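Local coordinates for ecdysteroid-phosphate phosphatase (Bombyx mori, PDB 3C7T), which removes the phosphate from inactive ecdysteroid phosphates such as ecdysone 22-phosphate, releasing the active steroid hormones, and also has protein tyrosine phosphatase activity, at residues A9-E14 against L223-C228; A90-E95 against I190-T195. All coordinates share one frame; numbering follows the deposited sequence.

Interaction 1. Residues A9-E14 against L223-C228. With WO4 (tungstate(VI)ion), chain E.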
loop_
_atom_site.group_PDB
_atom_site.type_symbol
_atom_site.label_atom_id
_atom_site.label_comp_id
_atom_site.label_asym_id
_atom_site.label_seq_id
_atom_site.Cartn_x
_atom_site.Cartn_y
_atom_site.Cartn_z
ATOM N N ALA A 9 5.990 16.488 -11.962
ATOM C CA ALA A 9 4.764 15.968 -12.568
ATOM C C ALA A 9 4.574 14.580 -11.981
ATOM O O ALA A 9 5.535 13.800 -11.862
ATOM C CB ALA A 9 4.872 15.878 -14.065
ATOM N N LEU A 10 3.350 14.309 -11.570
ATOM C CA LEU A 10 3.048 13.067 -10.855
ATOM C C LEU A 10 1.809 12.395 -11.440
ATOM O O LEU A 10 0.752 13.026 -11.531
ATOM C CB LEU A 10 2.831 13.408 -9.378
ATOM C CG LEU A 10 2.493 12.317 -8.357
ATOM C CD1 LEU A 10 3.685 11.359 -8.162
ATOM C CD2 LEU A 10 2.140 12.926 -7.047
ATOM N N ARG A 11 1.914 11.120 -11.832
ATOM C CA ARG A 11 0.700 10.360 -12.203
ATOM C C ARG A 11 -0.121 10.023 -10.935
ATOM O O ARG A 11 0.437 9.835 -9.838
ATOM C CB ARG A 11 1.057 9.059 -12.960
ATOM C CG ARG A 11 -0.152 8.376 -13.582
ATOM C CD ARG A 11 0.203 7.018 -14.183
ATOM N NE ARG A 11 -0.994 6.326 -14.608
ATOM C CZ ARG A 11 -1.104 4.993 -14.673
ATOM N NH1 ARG A 11 -0.093 4.192 -14.328
ATOM N NH2 ARG A 11 -2.244 4.446 -15.040
ATOM N N HIS A 12 -1.440 9.938 -11.085
ATOM C CA HIS A 12 -2.309 9.572 -9.978
ATOM C C HIS A 12 -1.933 8.166 -9.462
ATOM O O HIS A 12 -1.240 7.394 -10.149
ATOM C CB HIS A 12 -3.751 9.563 -10.467
ATOM C CG HIS A 12 -3.969 8.626 -11.612
ATOM N ND1 HIS A 12 -3.991 7.249 -11.462
ATOM C CD2 HIS A 12 -4.141 8.870 -12.932
ATOM C CE1 HIS A 12 -4.182 6.691 -12.647
ATOM N NE2 HIS A 12 -4.254 7.654 -13.556
ATOM N N GLY A 13 -2.407 7.827 -8.258
ATOM C CA GLY A 13 -2.139 6.526 -7.669
ATOM C C GLY A 13 -3.102 5.477 -8.205
ATOM O O GLY A 13 -3.873 5.734 -9.139
ATOM N N GLU A 14 -3.055 4.291 -7.598
ATOM C CA GLU A 14 -3.864 3.127 -8.008
ATOM C C GLU A 14 -5.360 3.431 -8.049
ATOM O O GLU A 14 -5.909 3.974 -7.091
ATOM C CB GLU A 14 -3.614 1.965 -7.030
ATOM C CG GLU A 14 -4.407 0.695 -7.344
ATOM C CD GLU A 14 -4.117 -0.444 -6.380
ATOM O OE1 GLU A 14 -4.616 -0.428 -5.225
ATOM O OE2 GLU A 14 -3.406 -1.383 -6.804
ATOM N N LEU A 223 4.061 1.651 -23.030
ATOM C CA LEU A 223 3.451 1.470 -21.717
ATOM C C LEU A 223 3.296 2.792 -20.990
ATOM O O LEU A 223 4.096 3.704 -21.190
ATOM C CB LEU A 223 4.331 0.549 -20.880
ATOM C CG LEU A 223 4.619 -0.827 -21.451
ATOM C CD1 LEU A 223 5.414 -1.593 -20.423
ATOM C CD2 LEU A 223 3.313 -1.568 -21.778
ATOM N N LYS A 224 2.256 2.903 -20.166
ATOM C CA LYS A 224 2.079 4.069 -19.306
ATOM C C LYS A 224 3.092 4.022 -18.189
ATOM O O LYS A 224 3.426 2.930 -17.696
ATOM C CB LYS A 224 0.684 4.091 -18.677
ATOM C CG LYS A 224 -0.410 4.489 -19.612
ATOM C CD LYS A 224 -1.791 4.531 -18.935
ATOM C CE LYS A 224 -2.806 5.170 -19.885
ATOM N NZ LYS A 224 -4.248 5.122 -19.553
ATOM N N VAL A 225 3.560 5.199 -17.780
ATOM C CA VAL A 225 4.392 5.299 -16.579
ATOM C C VAL A 225 3.605 4.708 -15.387
ATOM O O VAL A 225 2.367 4.739 -15.388
ATOM C CB VAL A 225 4.840 6.751 -16.309
ATOM C CG1 VAL A 225 5.647 7.293 -17.518
ATOM C CG2 VAL A 225 3.663 7.652 -15.993
ATOM N N PRO A 226 4.314 4.157 -14.388
ATOM C CA PRO A 226 3.658 3.530 -13.227
ATOM C C PRO A 226 2.799 4.484 -12.391
ATOM O O PRO A 226 2.937 5.701 -12.491
ATOM C CB PRO A 226 4.843 3.055 -12.391
ATOM C CG PRO A 226 5.975 2.903 -13.387
ATOM C CD PRO A 226 5.779 4.035 -14.313
ATOM N N TYR A 227 1.928 3.928 -11.555
ATOM C CA TYR A 227 1.153 4.773 -10.646
ATOM C C TYR A 227 2.085 5.611 -9.794
ATOM O O TYR A 227 3.113 5.101 -9.311
ATOM C CB TYR A 227 0.331 3.899 -9.727
ATOM C CG TYR A 227 -0.852 3.171 -10.344
ATOM C CD1 TYR A 227 -1.811 3.861 -11.102
ATOM C CD2 TYR A 227 -1.075 1.822 -10.066
ATOM C CE1 TYR A 227 -2.931 3.204 -11.600
ATOM C CE2 TYR A 227 -2.201 1.145 -10.566
ATOM C CZ TYR A 227 -3.124 1.856 -11.340
ATOM O OH TYR A 227 -4.251 1.225 -11.824
ATOM N N CYS A 228 1.731 6.885 -9.611
ATOM C CA CYS A 228 2.570 7.856 -8.885
ATOM C C CYS A 228 4.030 7.932 -9.397
ATOM O O CYS A 228 4.913 8.289 -8.654
ATOM C CB CYS A 228 2.509 7.604 -7.373
ATOM S SG CYS A 228 0.879 8.032 -6.660
HETATM W W WO4 E . -4.495 7.465 -16.022
HETATM O O1 WO4 E . -2.632 7.980 -16.048
HETATM O O2 WO4 E . -4.750 7.221 -17.978
HETATM O O3 WO4 E . -5.049 5.685 -15.338
HETATM O O4 WO4 E . -5.806 8.869 -15.611
#

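Interaction 2. Residues A90-E95 against I190-T195. With WO4 (tungstate(VI)ion), chain E.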
loop_
_atom_site.group_PDB
_atom_site.type_symbol
_atom_site.label_atom_id
_atom_site.label_comp_id
_atom_site.label_asym_id
_atom_site.label_seq_id
_atom_site.Cartn_x
_atom_site.Cartn_y
_atom_site.Cartn_z
ATOM N N ALA A 90 -10.008 15.194 -12.537
ATOM C CA ALA A 90 -10.369 13.791 -12.260
ATOM C C ALA A 90 -10.212 13.522 -10.774
ATOM O O ALA A 90 -9.189 13.916 -10.166
ATOM C CB ALA A 90 -9.483 12.826 -13.067
ATOM N N LEU A 91 -11.183 12.810 -10.188
ATOM C CA LEU A 91 -11.153 12.572 -8.745
ATOM C C LEU A 91 -9.877 11.880 -8.306
ATOM O O LEU A 91 -9.340 12.210 -7.235
ATOM C CB LEU A 91 -12.343 11.743 -8.270
ATOM C CG LEU A 91 -12.308 11.373 -6.792
ATOM C CD1 LEU A 91 -12.324 12.637 -5.887
ATOM C CD2 LEU A 91 -13.435 10.350 -6.446
ATOM N N ARG A 92 -9.395 10.936 -9.105
ATOM C CA ARG A 92 -8.138 10.224 -8.766
ATOM C C ARG A 92 -6.935 11.169 -8.640
ATOM O O ARG A 92 -6.024 10.943 -7.828
ATOM C CB ARG A 92 -7.867 9.115 -9.791
ATOM C CG ARG A 92 -7.737 9.625 -11.225
ATOM C CD ARG A 92 -7.640 8.452 -12.187
ATOM N NE ARG A 92 -7.647 8.761 -13.619
ATOM C CZ ARG A 92 -8.743 8.959 -14.368
ATOM N NH1 ARG A 92 -9.972 8.980 -13.827
ATOM N NH2 ARG A 92 -8.605 9.183 -15.673
ATOM N N CYS A 93 -6.938 12.227 -9.437
ATOM C CA CYS A 93 -5.832 13.193 -9.429
ATOM C C CYS A 93 -5.920 14.126 -8.219
ATOM O O CYS A 93 -4.910 14.405 -7.547
ATOM C CB CYS A 93 -5.780 13.979 -10.743
ATOM S SG CYS A 93 -5.731 12.911 -12.206
ATOM N N VAL A 94 -7.120 14.625 -7.940
ATOM C CA VAL A 94 -7.312 15.453 -6.739
ATOM C C VAL A 94 -7.008 14.651 -5.455
ATOM O O VAL A 94 -6.364 15.155 -4.523
ATOM C CB VAL A 94 -8.720 16.074 -6.678
ATOM C CG1 VAL A 94 -8.799 17.035 -5.485
ATOM C CG2 VAL A 94 -9.016 16.842 -7.988
ATOM N N GLU A 95 -7.426 13.392 -5.410
ATOM C CA GLU A 95 -7.080 12.577 -4.250
ATOM C C GLU A 95 -5.594 12.297 -4.171
ATOM O O GLU A 95 -5.050 12.275 -3.075
ATOM C CB GLU A 95 -7.874 11.276 -4.225
ATOM C CG GLU A 95 -9.382 11.479 -4.026
ATOM C CD GLU A 95 -10.126 10.139 -3.893
ATOM O OE1 GLU A 95 -9.842 9.208 -4.680
ATOM O OE2 GLU A 95 -11.007 10.017 -3.014
ATOM N N ILE A 190 -0.287 17.339 -10.881
ATOM C CA ILE A 190 -0.719 15.992 -10.505
ATOM C C ILE A 190 -1.830 15.577 -11.437
ATOM O O ILE A 190 -2.906 16.194 -11.475
ATOM C CB ILE A 190 -1.114 15.919 -9.026
ATOM C CG1 ILE A 190 0.137 16.221 -8.188
ATOM C CG2 ILE A 190 -1.723 14.526 -8.701
ATOM C CD1 ILE A 190 -0.102 16.531 -6.718
ATOM N N GLY A 191 -1.553 14.546 -12.229
ATOM C CA GLY A 191 -2.423 14.241 -13.359
ATOM C C GLY A 191 -2.386 12.792 -13.797
ATOM O O GLY A 191 -2.603 11.877 -13.010
ATOM N N HIS A 192 -2.107 12.611 -15.077
ATOM C CA HIS A 192 -2.304 11.357 -15.785
ATOM C C HIS A 192 -0.923 10.880 -16.259
ATOM O O HIS A 192 0.063 11.576 -16.037
ATOM C CB HIS A 192 -3.267 11.618 -16.959
ATOM C CG HIS A 192 -4.591 12.182 -16.530
ATOM N ND1 HIS A 192 -5.617 11.400 -16.035
ATOM C CD2 HIS A 192 -5.038 13.459 -16.494
ATOM C CE1 HIS A 192 -6.639 12.176 -15.712
ATOM N NE2 HIS A 192 -6.317 13.429 -15.995
ATOM N N ALA A 193 -0.840 9.716 -16.903
ATOM C CA ALA A 193 0.457 9.172 -17.352
ATOM C C ALA A 193 1.152 10.150 -18.309
ATOM O O ALA A 193 2.371 10.373 -18.218
ATOM C CB ALA A 193 0.279 7.805 -18.002
ATOM N N ILE A 194 0.344 10.781 -19.168
ATOM C CA ILE A 194 0.814 11.712 -20.203
ATOM C C ILE A 194 1.343 13.052 -19.626
ATOM O O ILE A 194 2.125 13.775 -20.280
ATOM C CB ILE A 194 -0.331 11.930 -21.241
ATOM C CG1 ILE A 194 0.148 12.638 -22.519
ATOM C CG2 ILE A 194 -1.529 12.658 -20.608
ATOM C CD1 ILE A 194 1.286 11.950 -23.220
ATOM N N THR A 195 0.935 13.373 -18.396
ATOM C CA THR A 195 1.282 14.636 -17.738
ATOM C C THR A 195 2.791 14.856 -17.634
ATOM O O THR A 195 3.286 15.999 -17.780
ATOM C CB THR A 195 0.627 14.731 -16.346
ATOM O OG1 THR A 195 -0.787 14.660 -16.513
ATOM C CG2 THR A 195 0.997 16.066 -15.616
HETATM W W WO4 E . -4.495 7.465 -16.022
HETATM O O1 WO4 E . -2.632 7.980 -16.048
HETATM O O2 WO4 E . -4.750 7.221 -17.978
HETATM O O3 WO4 E . -5.049 5.685 -15.338
HETATM O O4 WO4 E . -5.806 8.869 -15.611
#

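Interaction 1. Residues A9-E14 against L223-C228
Arg-11 reaches from the end of strand 5-11 into the bend made by 223-228 and spends its N-H groups on two kinds of acceptor. With CG anti to its own N (chi1 -169°) and the chain stretched out to NE, the guanidinium arrives beside the tungstate: Arg-11 NE gives a bond of 2.7 Å to tungstate O1 and Arg-11 NH2 one of 3.1 Å to O3. NH1 turns to the backbone, where it makes a bent, weak bond to Val-225 O. Tyr-227 CD1 lies over one guanidinium face and Lys-224 CD over the other, sandwiching the group and limiting its tilt. Lys-224 itself runs out extended, and its NZ meets tungstate O2 at 2.7 Å.

His-12 brings NE2 to 2.5 Å from the tungsten, matching its proven role as the residue phosphorylated in the reaction. His-12 ND1 donates almost straight to Gly-13 O at 2.8 Å, fixing the ring's rotation and aiming NE2 at the ligand. His-12 O accepts from Cys-228 N at 3.1 Å, the donor standing above the carbonyl plane. Beyond it, the Tyr-227 ring lies across Glu-14, whose CA sits 3.4 Å over the ring centre in a CH-pi contact. The Glu-14 carboxylate is held by Thr-61 and Asn-39, and by Ser-251 of the second subunit. Cutting Arg-11 back to an alanine is likely to strip tungstate O1 and O3 of these donors, leave Val-225 O without its weak partner and open a gap between Tyr-227 and Lys-224.

Arg-11 and Lys-224 would thus be expected to bring positive charge to one oxyanion while His-12 faces its central atom, a pocket chemistry consistent with binding a phosphoryl group for attack by histidine.

Interaction 2. Residues A90-E95 against I190-T195
Cys-93 and Gly-191 mark the closest backbone approach, their CA atoms 5.3 Å apart, where the first turn of helix 91-104 passes the end of strand 187-191. Ala-90 sits at the N-cap position, and its O accepts from Cys-93 N and Val-94 N. The other chain segment leaves the strand at Gly-191 and turns through His-192 into helix 193-204; His-192 N donates to Thr-195 OG1 at 2.8 Å, nearly straight, which pins the turn.

Cys-93 and the His-192 ring carry the side-chain contact. Cys-93 SG lies over one face, 4.0 Å from the His-192 ring centroid, while Ala-90 CB touches CE1. With CG between its backbone N and carbonyl carbon (chi1 59°), the extended Arg-92 chain crosses the histidine at about a right angle, guanidinium and ring 73° apart, and carries NE and NH2 to tungstate O4. His-192 ND1 donates to O4 at 2.6 Å, in the ring plane; Arg-92 adds NE at 2.7 Å and NH2 at 2.8 Å, so three N-H groups grip one oxygen. The backbone N of Ala-193 bonds tungstate O1 at 2.6 Å. Ile-190 CG2 packs against Cys-93 O.

His-192 NE2 is hydrogen-bonded to Ser-88 OG, and Phe-119 meets the ring nearly perpendicularly. The contact makes one wall of the tungstate pocket, where His-192 is probably an active-site residue, and joins helix 91-104 to the junction of strand 187-191 with helix 193-204, beside strand 5-11.

In the fold
Interactions 1 and 2 share one tungstate and one sheet: strands 5-11 and 187-191 are neighbours, joined where Leu-10 O meets Gly-191 N and His-12 N meets Gly-191 O, both probable hydrogen bonds. Interaction 2 is wholly buried near the middle of the chain. Interaction 1, also mostly buried, reaches the surface at Lys-224 and the second subunit through Glu-14 and 225-227. Their chemistry follows: 9-14/223-228 joins a strand end to a loop through backbone and side-chain polar bonds, whereas 90-95/190-195 has no clear direct hydrogen bond and meets through sulfur, aliphatic groups and the shared anion. The pairing brings His-12 and His-192 together, as in the histidine phosphatase superfamily.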